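Local coordinates for protein RNA-dependent RNA polymerase (Qualyub virus, PDB 6DX1) that carries a viral OTU-domain cysteine protease that probably acts as a deubiquitinase, cleaving ubiquitin from its conjugates, at residues E59-N62 with M63-F67; E66-E69 with T70-E74; P76-H79 with Q80-D84; P85-Y88 with A89-K93. All coordinates share one frame; numbering follows the deposited sequence.

How the contacts relate
The four contacts illustrate how a helical part of an OTU protease can be assembled from successive local motifs. They run in series along the chain: contact 1 within helix 57-70, contact 2 at the end of that helix, contact 3 at the short helix 76-79 and the loop behind it, and contact 4 along helix 85-92. Contacts 1 and 2 share Glu66 and Phe67, with centres 10 Å apart. The path then folds back, bringing the centre of contact 4 to about 11 Å from that of contact 1, where Lys61 and Arg65 reach Ser92. Trp72 joins contact 2 to contact 3, and Phe82 joins contact 3 to contact 4. Helix 101-111 packs against residues of all four.

Contact 1 (E59-N62 with M63-F67); sequences EVKN and MCREF
Asn62 OD1 takes hydrogen bonds from two directions: Arg65 NH2 donates to it at 2.8 Å, and water 1 adds a weak bond to the same OD1 at 3.5 Å. That water in turn accepts from Arg65 NE at 2.7 Å, closing a small ring of amide oxygen, guanidinium and water. Both oxygens lie at the edge of the guanidinium, close to its plane, whereas the Asn62 amide is turned 69° against it. The geometry depends on a bend in the arginine chain at chi3 (-76°), which folds the planar group back over the preceding turn instead of letting it run outward. There Lys61 O sits 3.7 Å from the guanidinium plane of Arg65, over its centre, while also accepting the backbone N-H of Arg65.

This is side-chain bonding between i and i+3 on helix 57-70, a helix of the OTU domain that packs against helices 41-51, 85-92 and 101-111. Its polar flank looks to helix 85-92, where Arg65 NH1 and Lys61 NZ bind the OG and O of Ser92 respectively. The two cationic atoms, Lys61 NZ and Arg65 NH1, are 4.8 Å apart, and a different oxygen of Ser92 meets each, probably easing their repulsion. The other end of the Asn62 amide is tethered too, since ND2 makes a long, weak bond of 3.4 Å to Glu59 OE2. Around the helix, Met63 CG takes the position between its own backbone N and carbonyl carbon (chi1 69°), which brings CG to 3.2 Å from Val60 O. Met63 CE then turns back to within 3.6 Å of Glu59 O.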
loop_
_atom_site.group_PDB
_atom_site.type_symbol
_atom_site.label_atom_id
_atom_site.label_comp_id
_atom_site.label_asym_id
_atom_site.label_seq_id
_atom_site.Cartn_x
_atom_site.Cartn_y
_atom_site.Cartn_z
ATOM N N GLU A 59 -6.009 -0.080 14.037
ATOM C CA GLU A 59 -4.837 -0.843 14.455
ATOM C C GLU A 59 -3.721 -0.760 13.423
ATOM O O GLU A 59 -2.540 -0.804 13.786
ATOM C CB GLU A 59 -5.208 -2.299 14.704
ATOM C CG GLU A 59 -6.087 -2.511 15.933
ATOM C CD GLU A 59 -5.604 -1.756 17.163
ATOM O OE1 GLU A 59 -6.469 -1.231 17.901
ATOM O OE2 GLU A 59 -4.372 -1.678 17.393
ATOM N N VAL A 60 -4.071 -0.662 12.139
ATOM C CA VAL A 60 -3.034 -0.492 11.124
ATOM C C VAL A 60 -2.380 0.873 11.272
ATOM O O VAL A 60 -1.152 0.997 11.189
ATOM C CB VAL A 60 -3.604 -0.697 9.708
ATOM C CG1 VAL A 60 -2.487 -0.592 8.663
ATOM C CG2 VAL A 60 -4.299 -2.046 9.592
ATOM N N LYS A 61 -3.181 1.924 11.494
ATOM C CA LYS A 61 -2.595 3.243 11.731
ATOM C C LYS A 61 -1.682 3.206 12.946
ATOM O O LYS A 61 -0.575 3.759 12.918
ATOM C CB LYS A 61 -3.693 4.299 11.917
ATOM C CG LYS A 61 -4.619 4.421 10.718
ATOM C CD LYS A 61 -5.553 5.630 10.806
ATOM C CE LYS A 61 -4.792 6.931 10.574
ATOM N NZ LYS A 61 -5.703 8.104 10.545
ATOM N N ASN A 62 -2.121 2.519 14.009
ATOM C CA ASN A 62 -1.325 2.396 15.228
ATOM C C ASN A 62 0.011 1.714 14.956
ATOM O O ASN A 62 1.055 2.153 15.452
ATOM C CB ASN A 62 -2.093 1.598 16.285
ATOM C CG ASN A 62 -3.181 2.396 16.962
ATOM O OD1 ASN A 62 -3.175 3.627 16.948
ATOM N ND2 ASN A 62 -4.127 1.687 17.579
ATOM N N MET A 63 -0.003 0.607 14.208
ATOM C CA MET A 63 1.242 -0.134 14.025
ATOM C C MET A 63 2.219 0.644 13.154
ATOM O O MET A 63 3.433 0.530 13.338
ATOM C CB MET A 63 0.974 -1.532 13.449
ATOM C CG MET A 63 0.492 -1.565 12.013
ATOM S SD MET A 63 0.160 -3.251 11.421
ATOM C CE MET A 63 -1.087 -3.816 12.583
ATOM N N CYS A 64 1.711 1.468 12.236
ATOM C CA CYS A 64 2.593 2.337 11.454
ATOM C C CYS A 64 3.283 3.368 12.341
ATOM O O CYS A 64 4.489 3.601 12.213
ATOM C CB CYS A 64 1.801 3.040 10.350
ATOM S SG CYS A 64 1.337 1.941 8.986
ATOM N N ARG A 65 2.524 4.009 13.235
ATOM C CA ARG A 65 3.126 4.985 14.137
ATOM C C ARG A 65 4.169 4.331 15.026
ATOM O O ARG A 65 5.239 4.906 15.269
ATOM C CB ARG A 65 2.041 5.647 14.986
ATOM C CG ARG A 65 1.236 6.683 14.243
ATOM C CD ARG A 65 0.264 7.400 15.177
ATOM N NE ARG A 65 -0.900 6.588 15.514
ATOM C CZ ARG A 65 -2.060 6.633 14.861
ATOM N NH1 ARG A 65 -2.214 7.456 13.831
ATOM N NH2 ARG A 65 -3.070 5.860 15.238
ATOM N N GLU A 66 3.883 3.119 15.507
ATOM C CA GLU A 66 4.812 2.448 16.410
ATOM C C GLU A 66 6.105 2.067 15.702
ATOM O O GLU A 66 7.192 2.209 16.273
ATOM C CB GLU A 66 4.157 1.216 17.027
ATOM C CG GLU A 66 3.228 1.579 18.175
ATOM C CD GLU A 66 2.192 0.520 18.453
ATOM O OE1 GLU A 66 1.254 0.802 19.236
ATOM O OE2 GLU A 66 2.311 -0.600 17.904
ATOM N N PHE A 67 6.012 1.572 14.461
ATOM C CA PHE A 67 7.229 1.240 13.723
ATOM C C PHE A 67 8.027 2.493 13.383
ATOM O O PHE A 67 9.265 2.458 13.354
ATOM C CB PHE A 67 6.885 0.461 12.453
ATOM C CG PHE A 67 8.073 -0.196 11.801
ATOM C CD1 PHE A 67 8.644 -1.331 12.356
ATOM C CD2 PHE A 67 8.605 0.313 10.623
ATOM C CE1 PHE A 67 9.735 -1.956 11.748
ATOM C CE2 PHE A 67 9.694 -0.306 10.013
ATOM C CZ PHE A 67 10.255 -1.440 10.578
HETATM O O HOH W 1 -0.355 5.402 17.925
#

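Contact 2 (E66-E69 with T70-E74); sequences EFAE and TNWDE
Two first torsions set up the stack: Phe67 places CG on the far side from its backbone N (chi1 -167°), and Asn71 turns CG away from its own carbonyl carbon (chi1 -69°). Ring and amide are thereby laid over each other at the C-terminal end of helix 57-70, where Asn71 is the first residue to leave helical backbone angles. The two planes are only 11° from parallel, and Asn71 CG comes to 3.3 Å from Phe67 CE1 near the rim of the ring. The methylene shares the same face, with Asn71 CB 3.6 Å from the Phe67 ring centroid in a CH-pi contact.

Both ends of the amide are held, which fixes its rotation. Thr70 OG1 donates to Asn71 OD1 at 2.6 Å, in the carbonyl plane and on a lone pair, while Asn71 ND2 donates to Glu74 OE2, also at 2.6 Å, meeting that oxygen from above the carboxylate plane. The backbone bond from Asn71 N to Phe67 O is short at 2.8 Å but bent. Phe67 itself is buried against Ile106, Lys109 and Leu110 of helix 101-111, so the stack also connects the turn to the interior.

Trp72 leaves in another direction, toward Pro85 and Phe82, and its carbonyl accepts from His79 NE2. Ala68 O lies at the indole edge, near its plane, 3.4 Å from Trp72 CE3 and 3.2 Å from Trp72 CB.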
loop_
_atom_site.group_PDB
_atom_site.type_symbol
_atom_site.label_atom_id
_atom_site.label_comp_id
_atom_site.label_asym_id
_atom_site.label_seq_id
_atom_site.Cartn_x
_atom_site.Cartn_y
_atom_site.Cartn_z
ATOM N N GLU A 66 3.883 3.119 15.507
ATOM C CA GLU A 66 4.812 2.448 16.410
ATOM C C GLU A 66 6.105 2.067 15.702
ATOM O O GLU A 66 7.192 2.209 16.273
ATOM C CB GLU A 66 4.157 1.216 17.027
ATOM C CG GLU A 66 3.228 1.579 18.175
ATOM C CD GLU A 66 2.192 0.520 18.453
ATOM O OE1 GLU A 66 1.254 0.802 19.236
ATOM O OE2 GLU A 66 2.311 -0.600 17.904
ATOM N N PHE A 67 6.012 1.572 14.461
ATOM C CA PHE A 67 7.229 1.240 13.723
ATOM C C PHE A 67 8.027 2.493 13.383
ATOM O O PHE A 67 9.265 2.458 13.354
ATOM C CB PHE A 67 6.885 0.461 12.453
ATOM C CG PHE A 67 8.073 -0.196 11.801
ATOM C CD1 PHE A 67 8.644 -1.331 12.356
ATOM C CD2 PHE A 67 8.605 0.313 10.623
ATOM C CE1 PHE A 67 9.735 -1.956 11.748
ATOM C CE2 PHE A 67 9.694 -0.306 10.013
ATOM C CZ PHE A 67 10.255 -1.440 10.578
ATOM N N ALA A 68 7.347 3.606 13.111
ATOM C CA ALA A 68 8.070 4.852 12.889
ATOM C C ALA A 68 8.898 5.223 14.113
ATOM O O ALA A 68 10.023 5.725 13.985
ATOM C CB ALA A 68 7.097 5.977 12.535
ATOM N N GLU A 69 8.363 4.969 15.310
ATOM C CA GLU A 69 9.088 5.299 16.538
ATOM C C GLU A 69 10.246 4.339 16.791
ATOM O O GLU A 69 11.349 4.772 17.146
ATOM C CB GLU A 69 8.127 5.304 17.724
ATOM C CG GLU A 69 7.195 6.467 17.723
ATOM C CD GLU A 69 5.901 6.163 18.415
ATOM O OE1 GLU A 69 4.893 6.741 17.972
ATOM O OE2 GLU A 69 5.880 5.352 19.382
ATOM N N THR A 70 10.029 3.037 16.603
ATOM C CA THR A 70 11.045 2.063 16.981
ATOM C C THR A 70 12.106 1.876 15.902
ATOM O O THR A 70 13.225 1.446 16.210
ATOM C CB THR A 70 10.391 0.714 17.301
ATOM O OG1 THR A 70 9.712 0.217 16.140
ATOM C CG2 THR A 70 9.384 0.863 18.447
ATOM N N ASN A 71 11.781 2.191 14.652
ATOM C CA ASN A 71 12.631 1.853 13.517
ATOM C C ASN A 71 12.780 3.039 12.572
ATOM O O ASN A 71 12.909 2.860 11.356
ATOM C CB ASN A 71 12.077 0.634 12.772
ATOM C CG ASN A 71 12.193 -0.650 13.578
ATOM O OD1 ASN A 71 11.518 -0.826 14.595
ATOM N ND2 ASN A 71 13.048 -1.559 13.119
ATOM N N TRP A 72 12.783 4.255 13.124
ATOM C CA TRP A 72 12.831 5.469 12.311
ATOM C C TRP A 72 13.977 5.445 11.309
ATOM O O TRP A 72 13.821 5.896 10.165
ATOM C CB TRP A 72 12.959 6.689 13.223
ATOM C CG TRP A 72 12.947 8.004 12.518
ATOM C CD1 TRP A 72 14.006 8.861 12.361
ATOM C CD2 TRP A 72 11.824 8.639 11.894
ATOM N NE1 TRP A 72 13.609 9.981 11.674
ATOM C CE2 TRP A 72 12.274 9.875 11.383
ATOM C CE3 TRP A 72 10.480 8.287 11.724
ATOM C CZ2 TRP A 72 11.431 10.754 10.698
ATOM C CZ3 TRP A 72 9.642 9.163 11.048
ATOM C CH2 TRP A 72 10.124 10.382 10.543
ATOM N N ASP A 73 15.129 4.903 11.712
ATOM C CA ASP A 73 16.321 4.951 10.872
ATOM C C ASP A 73 16.155 4.191 9.563
ATOM O O ASP A 73 16.899 4.459 8.615
ATOM C CB ASP A 73 17.529 4.388 11.623
ATOM C CG ASP A 73 18.070 5.347 12.663
ATOM O OD1 ASP A 73 17.726 6.550 12.608
ATOM O OD2 ASP A 73 18.841 4.896 13.537
ATOM N N GLU A 74 15.217 3.249 9.489
ATOM C CA GLU A 74 15.037 2.438 8.292
ATOM C C GLU A 74 14.022 3.016 7.313
ATOM O O GLU A 74 13.613 2.304 6.394
ATOM C CB GLU A 74 14.592 1.013 8.660
ATOM C CG GLU A 74 15.303 0.380 9.845
ATOM C CD GLU A 74 14.657 -0.934 10.273
ATOM O OE1 GLU A 74 13.818 -1.472 9.518
ATOM O OE2 GLU A 74 14.982 -1.422 11.370
#

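Contact 3 (P76-H79 with Q80-D84); sequences PGVH and QYFQD
Phe82 meets Val78 through CD2, 4.0 Å from Val78 CG1, the two side chains crossing at a slant. Val78 presents this branch because CG1 stands trans to the backbone N (chi1 178°). The edge of the ring passes Val78 O, 3.7 Å from Phe82 CD2 and near the plane of the ring.

That carbonyl oxygen takes two backbone donors. Tyr81 N donates to Val78 O at 3.0 Å, coming from well above the carbonyl plane (47° out of it), and Phe82 N adds a weak bond to it at 3.1 Å. One step earlier, Gln80 N reaches Gly77 O at 3.1 Å, again from above the plane. The bonds of Gln80 N and Tyr81 N both span i to i+3, as in a 3-10 turn. Water 2 bridges two carbonyls, donating to His79 O at 3.0 Å and to Phe82 O at 2.8 Å.

Beyond the two segments, Val78 packs on Val102 and Ile106 of helix 101-111, while the Phe82 ring makes edge-to-face contacts with His87 and Tyr88. The chain then extends to Asp84, whose OD1 accepts from His87 N. The whole is a tight connection between two successive helices of the OTU domain: i to i+3 bonds run through the short, weakly bonded helix about 76-79 and into the turn after it, with Asp84 as N-cap of helix 85-92.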
loop_
_atom_site.group_PDB
_atom_site.type_symbol
_atom_site.label_atom_id
_atom_site.label_comp_id
_atom_site.label_asym_id
_atom_site.label_seq_id
_atom_site.Cartn_x
_atom_site.Cartn_y
_atom_site.Cartn_z
ATOM N N PRO A 76 13.720 5.976 4.996
ATOM C CA PRO A 76 14.108 7.182 4.238
ATOM C C PRO A 76 12.977 7.812 3.453
ATOM O O PRO A 76 13.003 9.028 3.218
ATOM C CB PRO A 76 15.203 6.678 3.283
ATOM C CG PRO A 76 15.510 5.291 3.682
ATOM C CD PRO A 76 14.405 4.765 4.518
ATOM N N GLY A 77 12.009 7.025 2.981
ATOM C CA GLY A 77 10.880 7.621 2.291
ATOM C C GLY A 77 10.051 8.489 3.213
ATOM O O GLY A 77 9.664 9.604 2.848
ATOM N N VAL A 78 9.779 7.992 4.426
ATOM C CA VAL A 78 9.047 8.762 5.426
ATOM C C VAL A 78 9.792 10.051 5.744
ATOM O O VAL A 78 9.176 11.104 5.954
ATOM C CB VAL A 78 8.831 7.918 6.697
ATOM C CG1 VAL A 78 8.105 8.727 7.775
ATOM C CG2 VAL A 78 8.063 6.632 6.380
ATOM N N HIS A 79 11.128 9.982 5.786
ATOM C CA HIS A 79 11.935 11.152 6.145
ATOM C C HIS A 79 11.750 12.308 5.180
ATOM O O HIS A 79 12.030 13.459 5.545
ATOM C CB HIS A 79 13.415 10.788 6.179
ATOM C CG HIS A 79 13.757 9.738 7.181
ATOM N ND1 HIS A 79 14.955 9.059 7.161
ATOM C CD2 HIS A 79 13.054 9.240 8.224
ATOM C CE1 HIS A 79 14.977 8.188 8.156
ATOM N NE2 HIS A 79 13.838 8.283 8.818
ATOM N N GLN A 80 11.325 12.031 3.947
ATOM C CA GLN A 80 11.125 13.100 2.977
ATOM C C GLN A 80 9.993 14.032 3.376
ATOM O O GLN A 80 9.951 15.179 2.910
ATOM C CB GLN A 80 10.832 12.519 1.596
ATOM C CG GLN A 80 11.906 11.593 1.044
ATOM C CD GLN A 80 11.501 10.969 -0.280
ATOM O OE1 GLN A 80 10.529 10.210 -0.357
ATOM N NE2 GLN A 80 12.240 11.295 -1.332
ATOM N N TYR A 81 9.081 13.568 4.232
ATOM C CA TYR A 81 7.867 14.299 4.546
ATOM C C TYR A 81 7.686 14.598 6.024
ATOM O O TYR A 81 6.850 15.441 6.363
ATOM C CB TYR A 81 6.639 13.521 4.049
ATOM C CG TYR A 81 6.667 13.256 2.564
ATOM C CD1 TYR A 81 6.482 14.288 1.657
ATOM C CD2 TYR A 81 6.889 11.976 2.069
ATOM C CE1 TYR A 81 6.513 14.054 0.296
ATOM C CE2 TYR A 81 6.918 11.731 0.709
ATOM C CZ TYR A 81 6.729 12.778 -0.172
ATOM O OH TYR A 81 6.756 12.556 -1.529
ATOM N N PHE A 82 8.437 13.951 6.907
ATOM C CA PHE A 82 8.208 14.076 8.337
ATOM C C PHE A 82 9.537 14.249 9.056
ATOM O O PHE A 82 10.520 13.575 8.737
ATOM C CB PHE A 82 7.434 12.857 8.860
ATOM C CG PHE A 82 6.051 12.747 8.281
ATOM C CD1 PHE A 82 5.024 13.542 8.763
ATOM C CD2 PHE A 82 5.785 11.882 7.228
ATOM C CE1 PHE A 82 3.750 13.464 8.226
ATOM C CE2 PHE A 82 4.514 11.795 6.688
ATOM C CZ PHE A 82 3.493 12.584 7.185
ATOM N N GLN A 83 9.558 15.159 10.033
ATOM C CA GLN A 83 10.812 15.520 10.687
ATOM C C GLN A 83 11.280 14.442 11.653
ATOM O O GLN A 83 12.488 14.219 11.802
ATOM C CB GLN A 83 10.649 16.852 11.422
ATOM C CG GLN A 83 10.685 18.066 10.521
ATOM C CD GLN A 83 11.075 19.324 11.275
ATOM O OE1 GLN A 83 11.512 20.311 10.680
ATOM N NE2 GLN A 83 10.920 19.292 12.595
ATOM N N ASP A 84 10.349 13.772 12.326
ATOM C CA ASP A 84 10.684 12.809 13.366
ATOM C C ASP A 84 9.448 11.961 13.640
ATOM O O ASP A 84 8.358 12.265 13.136
ATOM C CB ASP A 84 11.179 13.521 14.643
ATOM C CG ASP A 84 10.328 14.723 15.021
ATOM O OD1 ASP A 84 9.092 14.583 15.108
ATOM O OD2 ASP A 84 10.905 15.805 15.257
HETATM O O HOH W 2 13.234 13.807 8.282
#

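Contact 4 (P85-Y88 with A89-K93); sequences PEHY and ARESK
Helix 85-92 of the OTU domain is braced by Tyr88 and Ser92, one turn apart, with a second group formed by His87, Arg90 and Glu91. Tyr88 O receives two donors from Ser92: the backbone N at 2.9 Å, nearly along the C=O axis, and the hydroxyl OG at 3.0 Å, tilted from the carbonyl plane. This folding-back of serine onto its own helix requires OG to lie between the backbone N and the carbonyl carbon (chi1 63°). The helix backbone sets the Ser92 methylene over a face of the tyrosine ring, with CB 4.2 Å from the Tyr88 ring centroid in a CH-pi contact, 21° off the normal. The phenol continues to Glu103, which its OH binds.

Across the helix, Arg90 bends at its third torsion and turns its guanidinium back along the preceding turn. Glu86 O lies 3.7 Å from the guanidinium plane of Arg90, off-centre, and accepts the backbone N-H of Arg90 at 2.9 Å. Guanidinium and imidazole planes are 16° apart, but Arg90 NH1 approaches His87 CD2 obliquely, at 3.8 Å. The imidazole is steadied by Gln83 N, which bonds to ND1. Glu91 adds its aliphatic part, CG lying 3.7 Å from His87 CD2.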
loop_
_atom_site.group_PDB
_atom_site.type_symbol
_atom_site.label_atom_id
_atom_site.label_comp_id
_atom_site.label_asym_id
_atom_site.label_seq_id
_atom_site.Cartn_x
_atom_site.Cartn_y
_atom_site.Cartn_z
ATOM N N PRO A 85 9.581 10.872 14.410
ATOM C CA PRO A 85 8.399 10.027 14.664
ATOM C C PRO A 85 7.245 10.771 15.308
ATOM O O PRO A 85 6.083 10.455 15.027
ATOM C CB PRO A 85 8.939 8.928 15.584
ATOM C CG PRO A 85 10.385 8.848 15.271
ATOM C CD PRO A 85 10.810 10.258 14.950
ATOM N N GLU A 86 7.532 11.760 16.160
ATOM C CA GLU A 86 6.465 12.501 16.818
ATOM C C GLU A 86 5.687 13.336 15.812
ATOM O O GLU A 86 4.458 13.452 15.910
ATOM C CB GLU A 86 7.048 13.374 17.935
ATOM C CG GLU A 86 7.993 12.630 18.902
ATOM C CD GLU A 86 9.385 12.401 18.315
ATOM O OE1 GLU A 86 10.122 11.523 18.803
ATOM O OE2 GLU A 86 9.744 13.111 17.359
ATOM N N HIS A 87 6.385 13.915 14.832
ATOM C CA HIS A 87 5.716 14.653 13.765
ATOM C C HIS A 87 4.813 13.733 12.946
ATOM O O HIS A 87 3.664 14.085 12.652
ATOM C CB HIS A 87 6.762 15.339 12.879
ATOM C CG HIS A 87 6.189 16.111 11.730
ATOM N ND1 HIS A 87 6.922 16.417 10.603
ATOM C CD2 HIS A 87 4.960 16.644 11.535
ATOM C CE1 HIS A 87 6.164 17.094 9.758
ATOM N NE2 HIS A 87 4.970 17.248 10.301
ATOM N N TYR A 88 5.305 12.542 12.588
ATOM C CA TYR A 88 4.462 11.603 11.849
ATOM C C TYR A 88 3.235 11.201 12.662
ATOM O O TYR A 88 2.119 11.149 12.130
ATOM C CB TYR A 88 5.261 10.359 11.446
ATOM C CG TYR A 88 4.377 9.304 10.825
ATOM C CD1 TYR A 88 3.806 9.516 9.585
ATOM C CD2 TYR A 88 4.071 8.128 11.505
ATOM C CE1 TYR A 88 2.966 8.581 9.015
ATOM C CE2 TYR A 88 3.228 7.175 10.943
ATOM C CZ TYR A 88 2.677 7.421 9.694
ATOM O OH TYR A 88 1.833 6.504 9.107
ATOM N N ALA A 89 3.424 10.900 13.950
ATOM C CA ALA A 89 2.295 10.501 14.789
ATOM C C ALA A 89 1.261 11.612 14.873
ATOM O O ALA A 89 0.051 11.353 14.814
ATOM C CB ALA A 89 2.785 10.123 16.188
ATOM N N ARG A 90 1.726 12.859 15.000
ATOM C CA ARG A 90 0.827 14.002 15.091
ATOM C C ARG A 90 -0.028 14.133 13.839
ATOM O O ARG A 90 -1.249 14.301 13.929
ATOM C CB ARG A 90 1.653 15.274 15.339
ATOM C CG ARG A 90 0.969 16.610 15.088
ATOM C CD ARG A 90 1.888 17.767 15.504
ATOM N NE ARG A 90 2.936 17.323 16.438
ATOM C CZ ARG A 90 4.245 17.413 16.188
ATOM N NH1 ARG A 90 4.631 17.949 15.045
ATOM N NH2 ARG A 90 5.168 16.958 17.046
ATOM N N GLU A 91 0.590 14.034 12.663
ATOM C CA GLU A 91 -0.152 14.222 11.422
ATOM C C GLU A 91 -1.046 13.028 11.108
ATOM O O GLU A 91 -2.168 13.202 10.621
ATOM C CB GLU A 91 0.816 14.485 10.270
ATOM C CG GLU A 91 1.529 15.824 10.385
ATOM C CD GLU A 91 0.567 16.988 10.280
ATOM O OE1 GLU A 91 -0.259 16.991 9.347
ATOM O OE2 GLU A 91 0.628 17.891 11.142
ATOM N N SER A 92 -0.572 11.806 11.364
ATOM C CA SER A 92 -1.369 10.646 10.990
ATOM C C SER A 92 -2.589 10.466 11.881
ATOM O O SER A 92 -3.531 9.773 11.485
ATOM C CB SER A 92 -0.514 9.373 11.012
ATOM O OG SER A 92 -0.028 9.100 12.309
ATOM N N LYS A 93 -2.595 11.069 13.076
ATOM C CA LYS A 93 -3.775 11.031 13.929
ATOM C C LYS A 93 -4.815 12.067 13.535
ATOM O O LYS A 93 -5.935 12.028 14.057
ATOM C CB LYS A 93 -3.380 11.252 15.393
ATOM C CG LYS A 93 -2.689 10.078 16.047
ATOM C CD LYS A 93 -2.101 10.491 17.387
ATOM C CE LYS A 93 -1.528 9.311 18.146
ATOM N NZ LYS A 93 -0.639 9.778 19.253
#